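Local coordinates for protein cellulase (Xanthomonas axonopodis pv. citri, PDB 5HOS) that probably hydrolyses internal beta-1,4-glycosidic bonds of cellulose, as an endoglucanase of glycoside hydrolase family 5, at residues E59-F63 and N317-D321; G273-T277 and K327-S331; F135-W139 and F154-N158; I163-W168 and V190-L194; V100-K104 and F146-V152. One frame throughout, in Å; residues are numbered along the deposited sequence.

In the fold
All five contacts lie in a (beta/alpha)8 barrel of eight parallel strands. Contacts 3 and 4 follow each other along the chain, with centres about 13 Å apart. They pack helices onto the adjacent strands 152-155 and 188-191 and touch through M157 and W168. Contact 5 joins helix 90-105 to the turn that leads into strand 152-155. Its segments interleave with those of contact 3, and F146 touches F154. Contacts 1 and 2 hold the chain beyond strand 298-306 against the body, opposite contacts 3 and 4 across the centre. Their segments alternate, and Q319 O meets K327 NZ. Contact 1 spans 253 residues, contact 5 among them, and brings the C-terminal region back to helix 57-65.

Contact 1 (E59-F63 and N317-D321); sequences EYAYF and NVQPD
Helix 57-65, the first helix around the (beta/alpha)8 barrel, meets the loop after the last barrel strand where Y62 and F63 face V318 and P320. The P320 ring lies over one face of the Y62 ring. Its CG is 3.6 Å from the Y62 ring centroid and 9° off the ring normal, a CH-pi contact. The Y62 side chain leaves the helix with CG anti to the backbone N (chi1 171°), which carries the phenol toward the proline. Y62 CD2 also sits over the centre of one face of the F63 ring. F63 turns its edge to the loop, with CZ 3.8 Å from V318 O. V318 CG2 touches F63 CE1 at 4.2 Å.

Polar groups lie beside this apolar patch. A water donates to Y62 OH at 2.7 Å and to V318 O at 2.8 Å. Y62 OH also bonds D326. A second water sits between E59 OE1 and Q319 OE1, but unusually close to both, so its bonding is doubtful. The E59 carboxylate and the Q319 amide are nearly perpendicular. E59 OE2 is held by R53 and by A56 N, and Q319 OE1 by G307 N. Within the loop, N317 OD1 takes Q319 N at 3.0 Å to form an Asx turn. The grip on the helix is thus mainly apolar, with a water joining Y62 OH to the V318 carbonyl. The charge of E59 is probably offset by R53.

Contact 2 (G273-T277 and K327-S331); sequences GTGNT and KPQMS
This is a small, mostly buried contact in which the amide of Q329 bonds the backbone of T274 and the P328 ring packs on the amide of N276. It ties the loop after strand 267-273 to the turn that leads into helix 330-341. Q329 NE2 donates to T274 O at 2.9 Å. The bond is nearly straight, with an N-H...O angle of 171°. The acceptor lies in the amide plane of Q329, and the donor lies in the carbonyl plane of T274. The Q329 chain bends at chi2 (95°), which swings its amide across to the loop. NE2 also donates to P315 O, so two backbone carbonyls fix the rotation of this buried group.

Strand 267-273 is the seventh of the barrel. In family 5 enzymes the C-terminal end of this strand carries the catalytic nucleophile, so the 273-277 loop leads away from the probable active-site rim. N276 is the centre of an inverse gamma turn there. T277 follows as the N-cap of helix 278-293, with OG1 bonded to C280 N.

The side chains of N276 and P328 meet at about a right angle. N276 OD1 is 3.3 Å from P328 CB, and N276 ND2 is 3.5 Å from P328 CG. P328 is held in a type I turn from K327 to M330, closed by M330 N to K327 O at 3.1 Å.

Contact 3 (F135-W139 and F154-N158); sequences FNDLW and FGLMN
The carbonyl oxygen of L156 is met by two aromatic side chains of helix 132-145. W139 NE1 donates to L156 O at 3.1 Å, with an N-H...O angle of 155°. The donor sits on a lone pair in the carbonyl plane, and the oxygen is close to the indole plane. This bond gives the buried carbonyl a partner and, with the packing on the ring, sets the turn of the indole. F135 brings its ring edge to the same atom, with CZ 3.4 Å from L156 O. The F135 side chain runs with CG anti to the backbone N (chi1 -173°), which points the ring at the chain beyond strand 152-155. There M157 folds back through bends at chi2 and chi3, and its CE touches F135 CE1 at 3.4 Å.

The rest of the indole is also packed. L156 CD2 lies over one face of the five-membered ring as a CH-pi contact, 3.8 Å from W139 NE1. The far end of the indole reaches F154, where W139 CZ3 is 3.5 Å from F154 CG. The two ring planes are inclined by 46°, neither stacked nor perpendicular.

N158 next along the chain is probably the asparagine of the Asn-Glu-Pro motif, whose glutamate is the acid/base in family 5 enzymes. R72 bonds N158 OD1. On the barrel wall, F154 and L156 pair with L189 of strand 188-191, and G155 pairs with V112 of strand 109-114. V114 of strand 109-114 touches W139 and M157, and S175 of helix 165-181 touches F135 and L156.

Contact 4 (I163-W168 and V190-L194); sequences IDPQAW and VPGAL
The two backbones come close at P165 and A193, whose CA atoms are 5.1 Å apart, just where helix 165-181 begins beside the end of strand 188-191. A193 points its methyl into the start of the helix. Its CB is 3.4 Å from I163 O and 4.0 Å from W168 CB, and it also touches P165. W168 carries the polar part of the contact. Its NE1 donates to P191 O at 2.8 Å, with an N-H...O angle of 157°. The oxygen lies in the plane of the indole, at its edge. The donor, however, stands 46° out of the carbonyl plane. CG of W168 is anti to the backbone N (chi1 170°), which sends the indole toward P191, with NE1 at its carbonyl. The W168 and P191 side chains cross at about a right angle, with P191 CG 3.8 Å from W168 CZ2.

A water extends the link, donating to I163 O at 2.7 Å and accepting from L194 N at 2.9 Å. D164 is the N-cap of the helix, and its OD1 accepts from Q166 N.

The contact belongs to the beta-alpha-beta unit of strand 152-155, helix 165-181 and strand 188-191. W168 also packs on M157 and P160 of the chain that connects strand 152-155 to the helix. Helix 210-213 touches P165 and Q166, and its N210 accepts from A193 N.

Contact 5 (V100-K104 and F146-V152); sequences VANAK and FKSDNAV
The F146 ring is met obliquely by V100, whose CG2 is 4.0 Å from F146 CE1. R97 makes a cation-pi contact with the same ring. The other flat group is the D149 carboxylate, and both of its oxygens are engaged. K104 NZ reaches OD2 on the syn side, 18° out of the carboxylate plane, in a salt bridge of 2.8 Å. A151 N reaches OD1 on the anti side, 27° out of the plane, at 3.0 Å. A water also donates to D149 OD1 and accepts a long, weak bond from K104 NZ. Bonds to both oxygens should limit the rotation of the carboxylate.

The lysine chain is extended beyond CG (chi2 178°), which lets it span the distance to D149. On its way it crosses the methyl of A151, with CE 3.5 Å from A151 CB. Deeper in the contact, V100 and V152 meet at about a right angle. V100 CG1 is 3.7 Å from V152 CG2. The packing is thus apolar next to the barrel, while the ion pair lies at the outer rim, where K104 is exposed.

Two turns shape the 146-152 segment. A type II turn runs from F146 to D149, and a type I turn follows from D149 to V152. N186 braces the first, bonding F146 O and S148 N. The bond from A151 N to D149 OD1 makes an Asx turn. The whole is an alpha-to-beta connection of a (beta/alpha)8 barrel, leading from helix 132-145 into strand 152-155 and packed against helix 90-105.

Contact 1 (E59-F63 and N317-D321)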
# COMPACT_ATOMS: atom_id res chain seq x y z
N GLU A 59 15.92 2.37 -10.49
CA GLU A 59 14.54 1.88 -10.54
C GLU A 59 13.55 3.03 -10.32
O GLU A 59 12.56 3.16 -11.03
CB GLU A 59 14.33 0.73 -9.56
CG GLU A 59 15.12 -0.53 -9.96
CD GLU A 59 14.92 -1.70 -9.02
OE1 GLU A 59 13.76 -2.04 -8.75
OE2 GLU A 59 15.93 -2.29 -8.56
N TYR A 60 13.90 3.92 -9.39
CA TYR A 60 13.08 5.10 -9.11
C TYR A 60 13.08 6.03 -10.32
O TYR A 60 12.03 6.48 -10.76
CB TYR A 60 13.57 5.83 -7.86
CG TYR A 60 13.58 4.97 -6.61
CD1 TYR A 60 14.68 4.17 -6.30
CD2 TYR A 60 12.49 4.95 -5.74
CE1 TYR A 60 14.69 3.38 -5.17
CE2 TYR A 60 12.49 4.16 -4.61
CZ TYR A 60 13.59 3.36 -4.33
OH TYR A 60 13.62 2.57 -3.20
N ALA A 61 14.26 6.29 -10.88
CA ALA A 61 14.39 7.14 -12.07
C ALA A 61 13.53 6.61 -13.24
O ALA A 61 12.87 7.39 -13.91
CB ALA A 61 15.84 7.28 -12.49
N TYR A 62 13.51 5.29 -13.45
CA TYR A 62 12.68 4.71 -14.50
C TYR A 62 11.20 5.07 -14.33
O TYR A 62 10.56 5.55 -15.27
CB TYR A 62 12.83 3.18 -14.57
CG TYR A 62 11.82 2.57 -15.52
CD1 TYR A 62 11.95 2.71 -16.90
CD2 TYR A 62 10.69 1.90 -15.03
CE1 TYR A 62 11.01 2.18 -17.77
CE2 TYR A 62 9.74 1.37 -15.90
CZ TYR A 62 9.91 1.51 -17.27
OH TYR A 62 8.96 0.98 -18.12
N PHE A 63 10.66 4.83 -13.14
CA PHE A 63 9.23 5.07 -12.92
C PHE A 63 8.89 6.55 -12.91
O PHE A 63 7.83 6.93 -13.39
CB PHE A 63 8.73 4.30 -11.69
CG PHE A 63 8.67 2.82 -11.93
CD1 PHE A 63 7.72 2.29 -12.81
CD2 PHE A 63 9.58 1.96 -11.34
CE1 PHE A 63 7.66 0.93 -13.08
CE2 PHE A 63 9.52 0.59 -11.61
CZ PHE A 63 8.57 0.08 -12.48
N ASN A 317 3.52 -7.79 -13.60
CA ASN A 317 4.87 -7.22 -13.50
C ASN A 317 5.09 -6.10 -14.50
O ASN A 317 5.02 -6.33 -15.71
CB ASN A 317 5.94 -8.30 -13.68
CG ASN A 317 7.34 -7.78 -13.43
OD1 ASN A 317 7.54 -6.74 -12.78
ND2 ASN A 317 8.33 -8.50 -13.95
N VAL A 318 5.38 -4.89 -14.01
CA VAL A 318 5.69 -3.75 -14.90
C VAL A 318 7.16 -3.32 -14.79
O VAL A 318 7.53 -2.24 -15.24
CB VAL A 318 4.72 -2.56 -14.74
CG1 VAL A 318 3.34 -2.95 -15.25
CG2 VAL A 318 4.65 -2.06 -13.31
N GLN A 319 7.99 -4.18 -14.21
CA GLN A 319 9.45 -4.01 -14.25
C GLN A 319 9.88 -4.08 -15.72
O GLN A 319 9.48 -5.03 -16.41
CB GLN A 319 10.15 -5.13 -13.47
CG GLN A 319 11.65 -4.95 -13.30
CD GLN A 319 12.01 -3.90 -12.26
OE1 GLN A 319 11.13 -3.26 -11.68
NE2 GLN A 319 13.29 -3.73 -12.01
N PRO A 320 10.69 -3.11 -16.19
CA PRO A 320 11.18 -3.22 -17.57
C PRO A 320 11.99 -4.50 -17.79
O PRO A 320 12.57 -5.03 -16.84
CB PRO A 320 12.04 -1.96 -17.77
CG PRO A 320 12.16 -1.30 -16.45
CD PRO A 320 11.15 -1.88 -15.52
N ASP A 321 11.99 -5.00 -19.02
CA ASP A 321 12.70 -6.25 -19.35
C ASP A 321 14.23 -6.03 -19.40
O ASP A 321 14.71 -4.92 -19.18
CB ASP A 321 12.15 -6.89 -20.64
CG ASP A 321 12.43 -6.07 -21.91
OD1 ASP A 321 13.31 -5.19 -21.93
OD2 ASP A 321 11.75 -6.34 -22.92
O HOH W 1 12.05 -1.28 -10.47
O HOH W 2 7.15 -1.01 -17.74

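Contact 2 (G273-T277 and K327-S331)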
# COMPACT_ATOMS: atom_id res chain seq x y z
N GLY A 273 -4.02 -4.33 -9.92
CA GLY A 273 -3.27 -4.86 -11.05
C GLY A 273 -4.19 -5.55 -12.02
O GLY A 273 -5.29 -5.96 -11.66
N THR A 274 -3.72 -5.69 -13.25
CA THR A 274 -4.47 -6.29 -14.35
C THR A 274 -3.47 -6.92 -15.31
O THR A 274 -2.35 -6.41 -15.47
CB THR A 274 -5.34 -5.28 -15.15
OG1 THR A 274 -4.52 -4.22 -15.68
CG2 THR A 274 -6.45 -4.69 -14.29
N GLY A 275 -3.85 -8.04 -15.93
CA GLY A 275 -2.99 -8.71 -16.88
C GLY A 275 -3.05 -8.03 -18.24
O GLY A 275 -3.81 -7.08 -18.44
N ASN A 276 -2.24 -8.53 -19.16
CA ASN A 276 -2.16 -7.98 -20.50
C ASN A 276 -3.19 -8.63 -21.42
O ASN A 276 -2.86 -9.53 -22.19
CB ASN A 276 -0.74 -8.14 -21.05
CG ASN A 276 -0.59 -7.48 -22.41
OD1 ASN A 276 -1.19 -6.45 -22.67
ND2 ASN A 276 0.20 -8.09 -23.29
N THR A 277 -4.43 -8.17 -21.32
CA THR A 277 -5.53 -8.62 -22.19
C THR A 277 -6.35 -7.42 -22.62
O THR A 277 -6.34 -6.38 -21.96
CB THR A 277 -6.47 -9.65 -21.51
OG1 THR A 277 -7.29 -9.01 -20.51
CG2 THR A 277 -5.69 -10.79 -20.86
N LYS A 327 6.85 -2.67 -20.13
CA LYS A 327 5.85 -3.73 -20.16
C LYS A 327 4.52 -3.18 -20.73
O LYS A 327 4.29 -1.96 -20.69
CB LYS A 327 5.64 -4.32 -18.77
CG LYS A 327 6.84 -5.13 -18.27
CD LYS A 327 6.89 -6.52 -18.90
CE LYS A 327 7.77 -7.47 -18.08
NZ LYS A 327 9.19 -7.06 -18.09
N PRO A 328 3.66 -4.07 -21.26
CA PRO A 328 2.43 -3.63 -21.95
C PRO A 328 1.55 -2.67 -21.16
O PRO A 328 1.14 -1.64 -21.70
CB PRO A 328 1.69 -4.95 -22.21
CG PRO A 328 2.78 -5.95 -22.37
CD PRO A 328 3.87 -5.53 -21.42
N GLN A 329 1.31 -2.97 -19.89
CA GLN A 329 0.37 -2.17 -19.08
C GLN A 329 0.85 -0.74 -18.84
O GLN A 329 0.03 0.13 -18.54
CB GLN A 329 0.07 -2.85 -17.74
CG GLN A 329 -0.57 -4.23 -17.85
CD GLN A 329 0.44 -5.36 -17.79
OE1 GLN A 329 1.52 -5.28 -18.39
NE2 GLN A 329 0.09 -6.43 -17.08
N MET A 330 2.16 -0.49 -18.97
CA MET A 330 2.72 0.85 -18.80
C MET A 330 2.20 1.87 -19.82
O MET A 330 2.14 3.07 -19.53
CB MET A 330 4.26 0.81 -18.83
CG MET A 330 4.95 2.10 -18.41
SD MET A 330 4.46 2.72 -16.77
CE MET A 330 5.02 1.35 -15.75
N SER A 331 1.80 1.41 -21.01
CA SER A 331 1.24 2.32 -22.02
C SER A 331 -0.09 2.93 -21.58
O SER A 331 -0.50 3.96 -22.11
CB SER A 331 1.09 1.60 -23.38
OG SER A 331 0.04 0.66 -23.33

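Contact 3 (F135-W139 and F154-N158)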
# COMPACT_ATOMS: atom_id res chain seq x y z
N PHE A 135 2.33 -2.86 18.47
CA PHE A 135 2.14 -2.18 17.20
C PHE A 135 2.39 -0.68 17.34
O PHE A 135 3.07 -0.08 16.48
CB PHE A 135 0.72 -2.48 16.68
CG PHE A 135 0.43 -1.97 15.29
CD1 PHE A 135 1.33 -2.18 14.23
CD2 PHE A 135 -0.76 -1.33 15.02
CE1 PHE A 135 1.05 -1.74 12.96
CE2 PHE A 135 -1.05 -0.88 13.74
CZ PHE A 135 -0.15 -1.08 12.71
N ASN A 136 1.89 -0.09 18.42
CA ASN A 136 2.14 1.32 18.72
C ASN A 136 3.63 1.65 18.75
O ASN A 136 4.04 2.70 18.24
CB ASN A 136 1.54 1.72 20.08
CG ASN A 136 0.03 1.82 20.07
OD1 ASN A 136 -0.62 1.82 19.03
ND2 ASN A 136 -0.54 1.92 21.27
N ASP A 137 4.43 0.78 19.36
CA ASP A 137 5.85 1.05 19.50
C ASP A 137 6.57 1.08 18.15
O ASP A 137 7.43 1.92 17.94
CB ASP A 137 6.53 0.05 20.42
CG ASP A 137 7.96 0.40 20.68
OD1 ASP A 137 8.19 1.37 21.44
OD2 ASP A 137 8.85 -0.25 20.09
N LEU A 138 6.23 0.15 17.25
CA LEU A 138 6.77 0.21 15.88
C LEU A 138 6.52 1.58 15.26
O LEU A 138 7.45 2.23 14.78
CB LEU A 138 6.14 -0.85 14.97
CG LEU A 138 6.47 -0.76 13.47
CD1 LEU A 138 7.94 -1.02 13.20
CD2 LEU A 138 5.60 -1.71 12.65
N TRP A 139 5.26 2.01 15.27
CA TRP A 139 4.88 3.26 14.61
C TRP A 139 5.39 4.51 15.31
O TRP A 139 5.66 5.50 14.63
CB TRP A 139 3.37 3.32 14.29
CG TRP A 139 3.12 2.64 12.98
CD1 TRP A 139 2.43 1.49 12.77
CD2 TRP A 139 3.66 3.03 11.71
NE1 TRP A 139 2.48 1.15 11.44
CE2 TRP A 139 3.23 2.07 10.77
CE3 TRP A 139 4.46 4.09 11.28
CZ2 TRP A 139 3.56 2.17 9.40
CZ3 TRP A 139 4.79 4.19 9.92
CH2 TRP A 139 4.34 3.22 9.00
N PHE A 154 3.09 7.02 5.65
CA PHE A 154 3.03 5.91 6.59
C PHE A 154 1.91 4.94 6.23
O PHE A 154 0.74 5.23 6.44
CB PHE A 154 2.86 6.45 8.02
CG PHE A 154 4.01 7.31 8.51
CD1 PHE A 154 5.28 7.23 7.97
CD2 PHE A 154 3.80 8.18 9.58
CE1 PHE A 154 6.33 8.00 8.47
CE2 PHE A 154 4.83 8.96 10.07
CZ PHE A 154 6.09 8.87 9.52
N GLY A 155 2.27 3.78 5.67
CA GLY A 155 1.32 2.70 5.37
C GLY A 155 1.20 1.78 6.57
O GLY A 155 1.98 0.83 6.70
N LEU A 156 0.23 2.04 7.43
CA LEU A 156 0.12 1.37 8.75
C LEU A 156 0.28 -0.15 8.71
O LEU A 156 1.02 -0.72 9.50
CB LEU A 156 -1.20 1.69 9.42
CG LEU A 156 -1.47 3.13 9.86
CD1 LEU A 156 -2.83 3.16 10.55
CD2 LEU A 156 -0.38 3.64 10.78
N MET A 157 -0.42 -0.81 7.80
CA MET A 157 -0.40 -2.27 7.75
C MET A 157 -0.95 -2.79 6.44
O MET A 157 -2.03 -2.41 6.05
CB MET A 157 -1.25 -2.85 8.89
CG MET A 157 -1.25 -4.38 8.98
SD MET A 157 0.41 -5.06 9.15
CE MET A 157 1.00 -4.23 10.62
N ASN A 158 -0.26 -3.74 5.82
CA ASN A 158 -0.82 -4.39 4.65
C ASN A 158 -1.87 -5.44 5.02
O ASN A 158 -1.56 -6.36 5.77
CB ASN A 158 0.26 -5.10 3.85
CG ASN A 158 -0.24 -5.59 2.53
OD1 ASN A 158 -0.66 -4.80 1.69
ND2 ASN A 158 -0.21 -6.91 2.31

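Contact 4 (I163-W168 and V190-L194)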
# COMPACT_ATOMS: atom_id res chain seq x y z
N ILE A 163 -8.38 -10.53 11.89
CA ILE A 163 -8.74 -9.70 13.01
C ILE A 163 -10.01 -9.06 12.50
O ILE A 163 -10.06 -8.63 11.35
CB ILE A 163 -7.65 -8.66 13.37
CG1 ILE A 163 -8.18 -7.65 14.40
CG2 ILE A 163 -7.12 -7.92 12.14
CD1 ILE A 163 -7.10 -6.87 15.11
N ASP A 164 -11.04 -9.04 13.32
CA ASP A 164 -12.30 -8.53 12.83
C ASP A 164 -12.21 -7.01 12.70
O ASP A 164 -11.40 -6.37 13.40
CB ASP A 164 -13.47 -8.96 13.71
CG ASP A 164 -13.67 -8.06 14.88
OD1 ASP A 164 -14.37 -7.03 14.75
OD2 ASP A 164 -13.13 -8.40 15.94
N PRO A 165 -13.02 -6.44 11.79
CA PRO A 165 -12.92 -5.02 11.46
C PRO A 165 -12.97 -4.05 12.65
O PRO A 165 -12.26 -3.06 12.63
CB PRO A 165 -14.11 -4.81 10.51
CG PRO A 165 -14.21 -6.12 9.80
CD PRO A 165 -14.00 -7.11 10.91
N GLN A 166 -13.80 -4.33 13.66
CA GLN A 166 -13.89 -3.42 14.82
C GLN A 166 -12.62 -3.46 15.69
O GLN A 166 -12.14 -2.41 16.14
CB GLN A 166 -15.15 -3.73 15.65
CG GLN A 166 -15.63 -2.54 16.48
CD GLN A 166 -16.06 -1.33 15.63
OE1 GLN A 166 -17.00 -1.40 14.82
NE2 GLN A 166 -15.36 -0.21 15.81
N ALA A 167 -12.08 -4.65 15.91
CA ALA A 167 -10.83 -4.80 16.67
C ALA A 167 -9.67 -4.18 15.92
O ALA A 167 -8.79 -3.56 16.52
CB ALA A 167 -10.53 -6.26 16.95
N TRP A 168 -9.66 -4.35 14.59
CA TRP A 168 -8.64 -3.72 13.77
C TRP A 168 -8.73 -2.19 13.85
O TRP A 168 -7.71 -1.53 14.03
CB TRP A 168 -8.69 -4.17 12.31
CG TRP A 168 -7.79 -3.31 11.50
CD1 TRP A 168 -8.16 -2.39 10.58
CD2 TRP A 168 -6.37 -3.17 11.66
NE1 TRP A 168 -7.06 -1.72 10.11
CE2 TRP A 168 -5.95 -2.18 10.76
CE3 TRP A 168 -5.42 -3.81 12.47
CZ2 TRP A 168 -4.61 -1.80 10.64
CZ3 TRP A 168 -4.08 -3.44 12.34
CH2 TRP A 168 -3.70 -2.45 11.43
N VAL A 190 -4.57 4.30 6.08
CA VAL A 190 -5.25 3.47 7.09
C VAL A 190 -6.10 2.42 6.37
O VAL A 190 -7.06 2.76 5.68
CB VAL A 190 -6.20 4.32 7.97
CG1 VAL A 190 -6.75 3.48 9.12
CG2 VAL A 190 -5.47 5.54 8.50
N PRO A 191 -5.74 1.13 6.49
CA PRO A 191 -6.53 0.09 5.85
C PRO A 191 -7.69 -0.35 6.74
O PRO A 191 -7.66 -0.13 7.94
CB PRO A 191 -5.53 -1.04 5.71
CG PRO A 191 -4.72 -0.92 6.96
CD PRO A 191 -4.67 0.55 7.32
N GLY A 192 -8.69 -0.99 6.14
CA GLY A 192 -9.66 -1.78 6.89
C GLY A 192 -9.12 -3.19 7.07
O GLY A 192 -7.97 -3.46 6.73
N ALA A 193 -9.94 -4.08 7.63
CA ALA A 193 -9.59 -5.51 7.68
C ALA A 193 -10.19 -6.27 6.48
O ALA A 193 -10.48 -5.65 5.45
CB ALA A 193 -10.00 -6.11 9.02
N LEU A 194 -10.32 -7.59 6.56
CA LEU A 194 -10.78 -8.41 5.42
C LEU A 194 -10.02 -8.07 4.14
O LEU A 194 -10.63 -7.83 3.09
CB LEU A 194 -12.30 -8.28 5.20
CG LEU A 194 -13.22 -9.17 6.03
CD1 LEU A 194 -14.67 -8.88 5.64
CD2 LEU A 194 -12.90 -10.65 5.86
O HOH W 3 -10.69 -9.31 8.86

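Contact 5 (V100-K104 and F146-V152)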
# COMPACT_ATOMS: atom_id res chain seq x y z
N VAL A 100 14.20 6.10 0.62
CA VAL A 100 13.62 7.45 0.67
C VAL A 100 14.52 8.46 -0.06
O VAL A 100 14.02 9.28 -0.84
CB VAL A 100 13.33 7.90 2.12
CG1 VAL A 100 12.93 9.37 2.19
CG2 VAL A 100 12.23 7.05 2.74
N ALA A 101 15.83 8.40 0.18
CA ALA A 101 16.78 9.28 -0.51
C ALA A 101 16.77 9.04 -2.03
O ALA A 101 16.70 9.99 -2.80
CB ALA A 101 18.18 9.11 0.05
N ASN A 102 16.79 7.77 -2.44
CA ASN A 102 16.70 7.42 -3.85
C ASN A 102 15.42 7.95 -4.49
O ASN A 102 15.45 8.50 -5.59
CB ASN A 102 16.74 5.90 -4.04
CG ASN A 102 18.12 5.30 -3.79
OD1 ASN A 102 19.13 6.00 -3.79
ND2 ASN A 102 18.16 3.99 -3.59
N ALA A 103 14.30 7.82 -3.78
CA ALA A 103 13.02 8.32 -4.26
C ALA A 103 13.04 9.83 -4.40
O ALA A 103 12.61 10.37 -5.43
CB ALA A 103 11.90 7.90 -3.32
N LYS A 104 13.56 10.52 -3.39
CA LYS A 104 13.68 11.97 -3.45
C LYS A 104 14.50 12.43 -4.65
O LYS A 104 14.16 13.44 -5.26
CB LYS A 104 14.28 12.55 -2.17
CG LYS A 104 13.33 12.57 -0.98
CD LYS A 104 14.04 13.11 0.24
CE LYS A 104 13.20 13.06 1.48
NZ LYS A 104 14.03 13.48 2.64
N PHE A 146 11.23 9.29 10.64
CA PHE A 146 10.85 10.03 9.44
C PHE A 146 9.94 11.20 9.74
O PHE A 146 9.14 11.59 8.88
CB PHE A 146 10.22 9.08 8.43
CG PHE A 146 11.18 8.05 7.95
CD1 PHE A 146 12.19 8.40 7.05
CD2 PHE A 146 11.12 6.75 8.41
CE1 PHE A 146 13.11 7.47 6.62
CE2 PHE A 146 12.04 5.81 7.98
CZ PHE A 146 13.03 6.17 7.08
N LYS A 147 10.10 11.77 10.94
CA LYS A 147 9.18 12.79 11.48
C LYS A 147 8.99 13.97 10.54
O LYS A 147 9.92 14.74 10.29
CB LYS A 147 9.67 13.31 12.84
CG LYS A 147 8.71 14.32 13.48
CD LYS A 147 9.16 14.70 14.89
CE LYS A 147 8.40 15.92 15.39
NZ LYS A 147 8.68 16.16 16.84
N SER A 148 7.78 14.07 10.02
CA SER A 148 7.33 15.19 9.22
C SER A 148 8.12 15.40 7.92
O SER A 148 8.12 16.49 7.35
CB SER A 148 7.30 16.48 10.06
OG SER A 148 6.50 16.29 11.20
N ASP A 149 8.75 14.34 7.43
CA ASP A 149 9.42 14.37 6.16
C ASP A 149 8.33 14.17 5.12
O ASP A 149 7.75 13.10 5.01
CB ASP A 149 10.46 13.24 6.10
CG ASP A 149 11.24 13.22 4.80
OD1 ASP A 149 10.73 13.68 3.77
OD2 ASP A 149 12.39 12.72 4.81
N ASN A 150 8.06 15.22 4.34
CA ASN A 150 6.93 15.20 3.41
C ASN A 150 7.06 14.18 2.27
O ASN A 150 6.06 13.85 1.64
CB ASN A 150 6.68 16.60 2.85
CG ASN A 150 5.28 16.75 2.27
OD1 ASN A 150 4.27 16.50 2.96
ND2 ASN A 150 5.20 17.15 1.00
N ALA A 151 8.25 13.65 2.03
CA ALA A 151 8.40 12.56 1.05
C ALA A 151 7.90 11.21 1.55
O ALA A 151 7.72 10.31 0.74
CB ALA A 151 9.84 12.41 0.62
N VAL A 152 7.72 11.05 2.87
CA VAL A 152 7.46 9.75 3.47
C VAL A 152 6.02 9.65 3.94
O VAL A 152 5.54 10.49 4.70
CB VAL A 152 8.42 9.47 4.65
CG1 VAL A 152 8.25 8.05 5.17
CG2 VAL A 152 9.86 9.70 4.20
O HOH W 4 11.67 16.00 2.60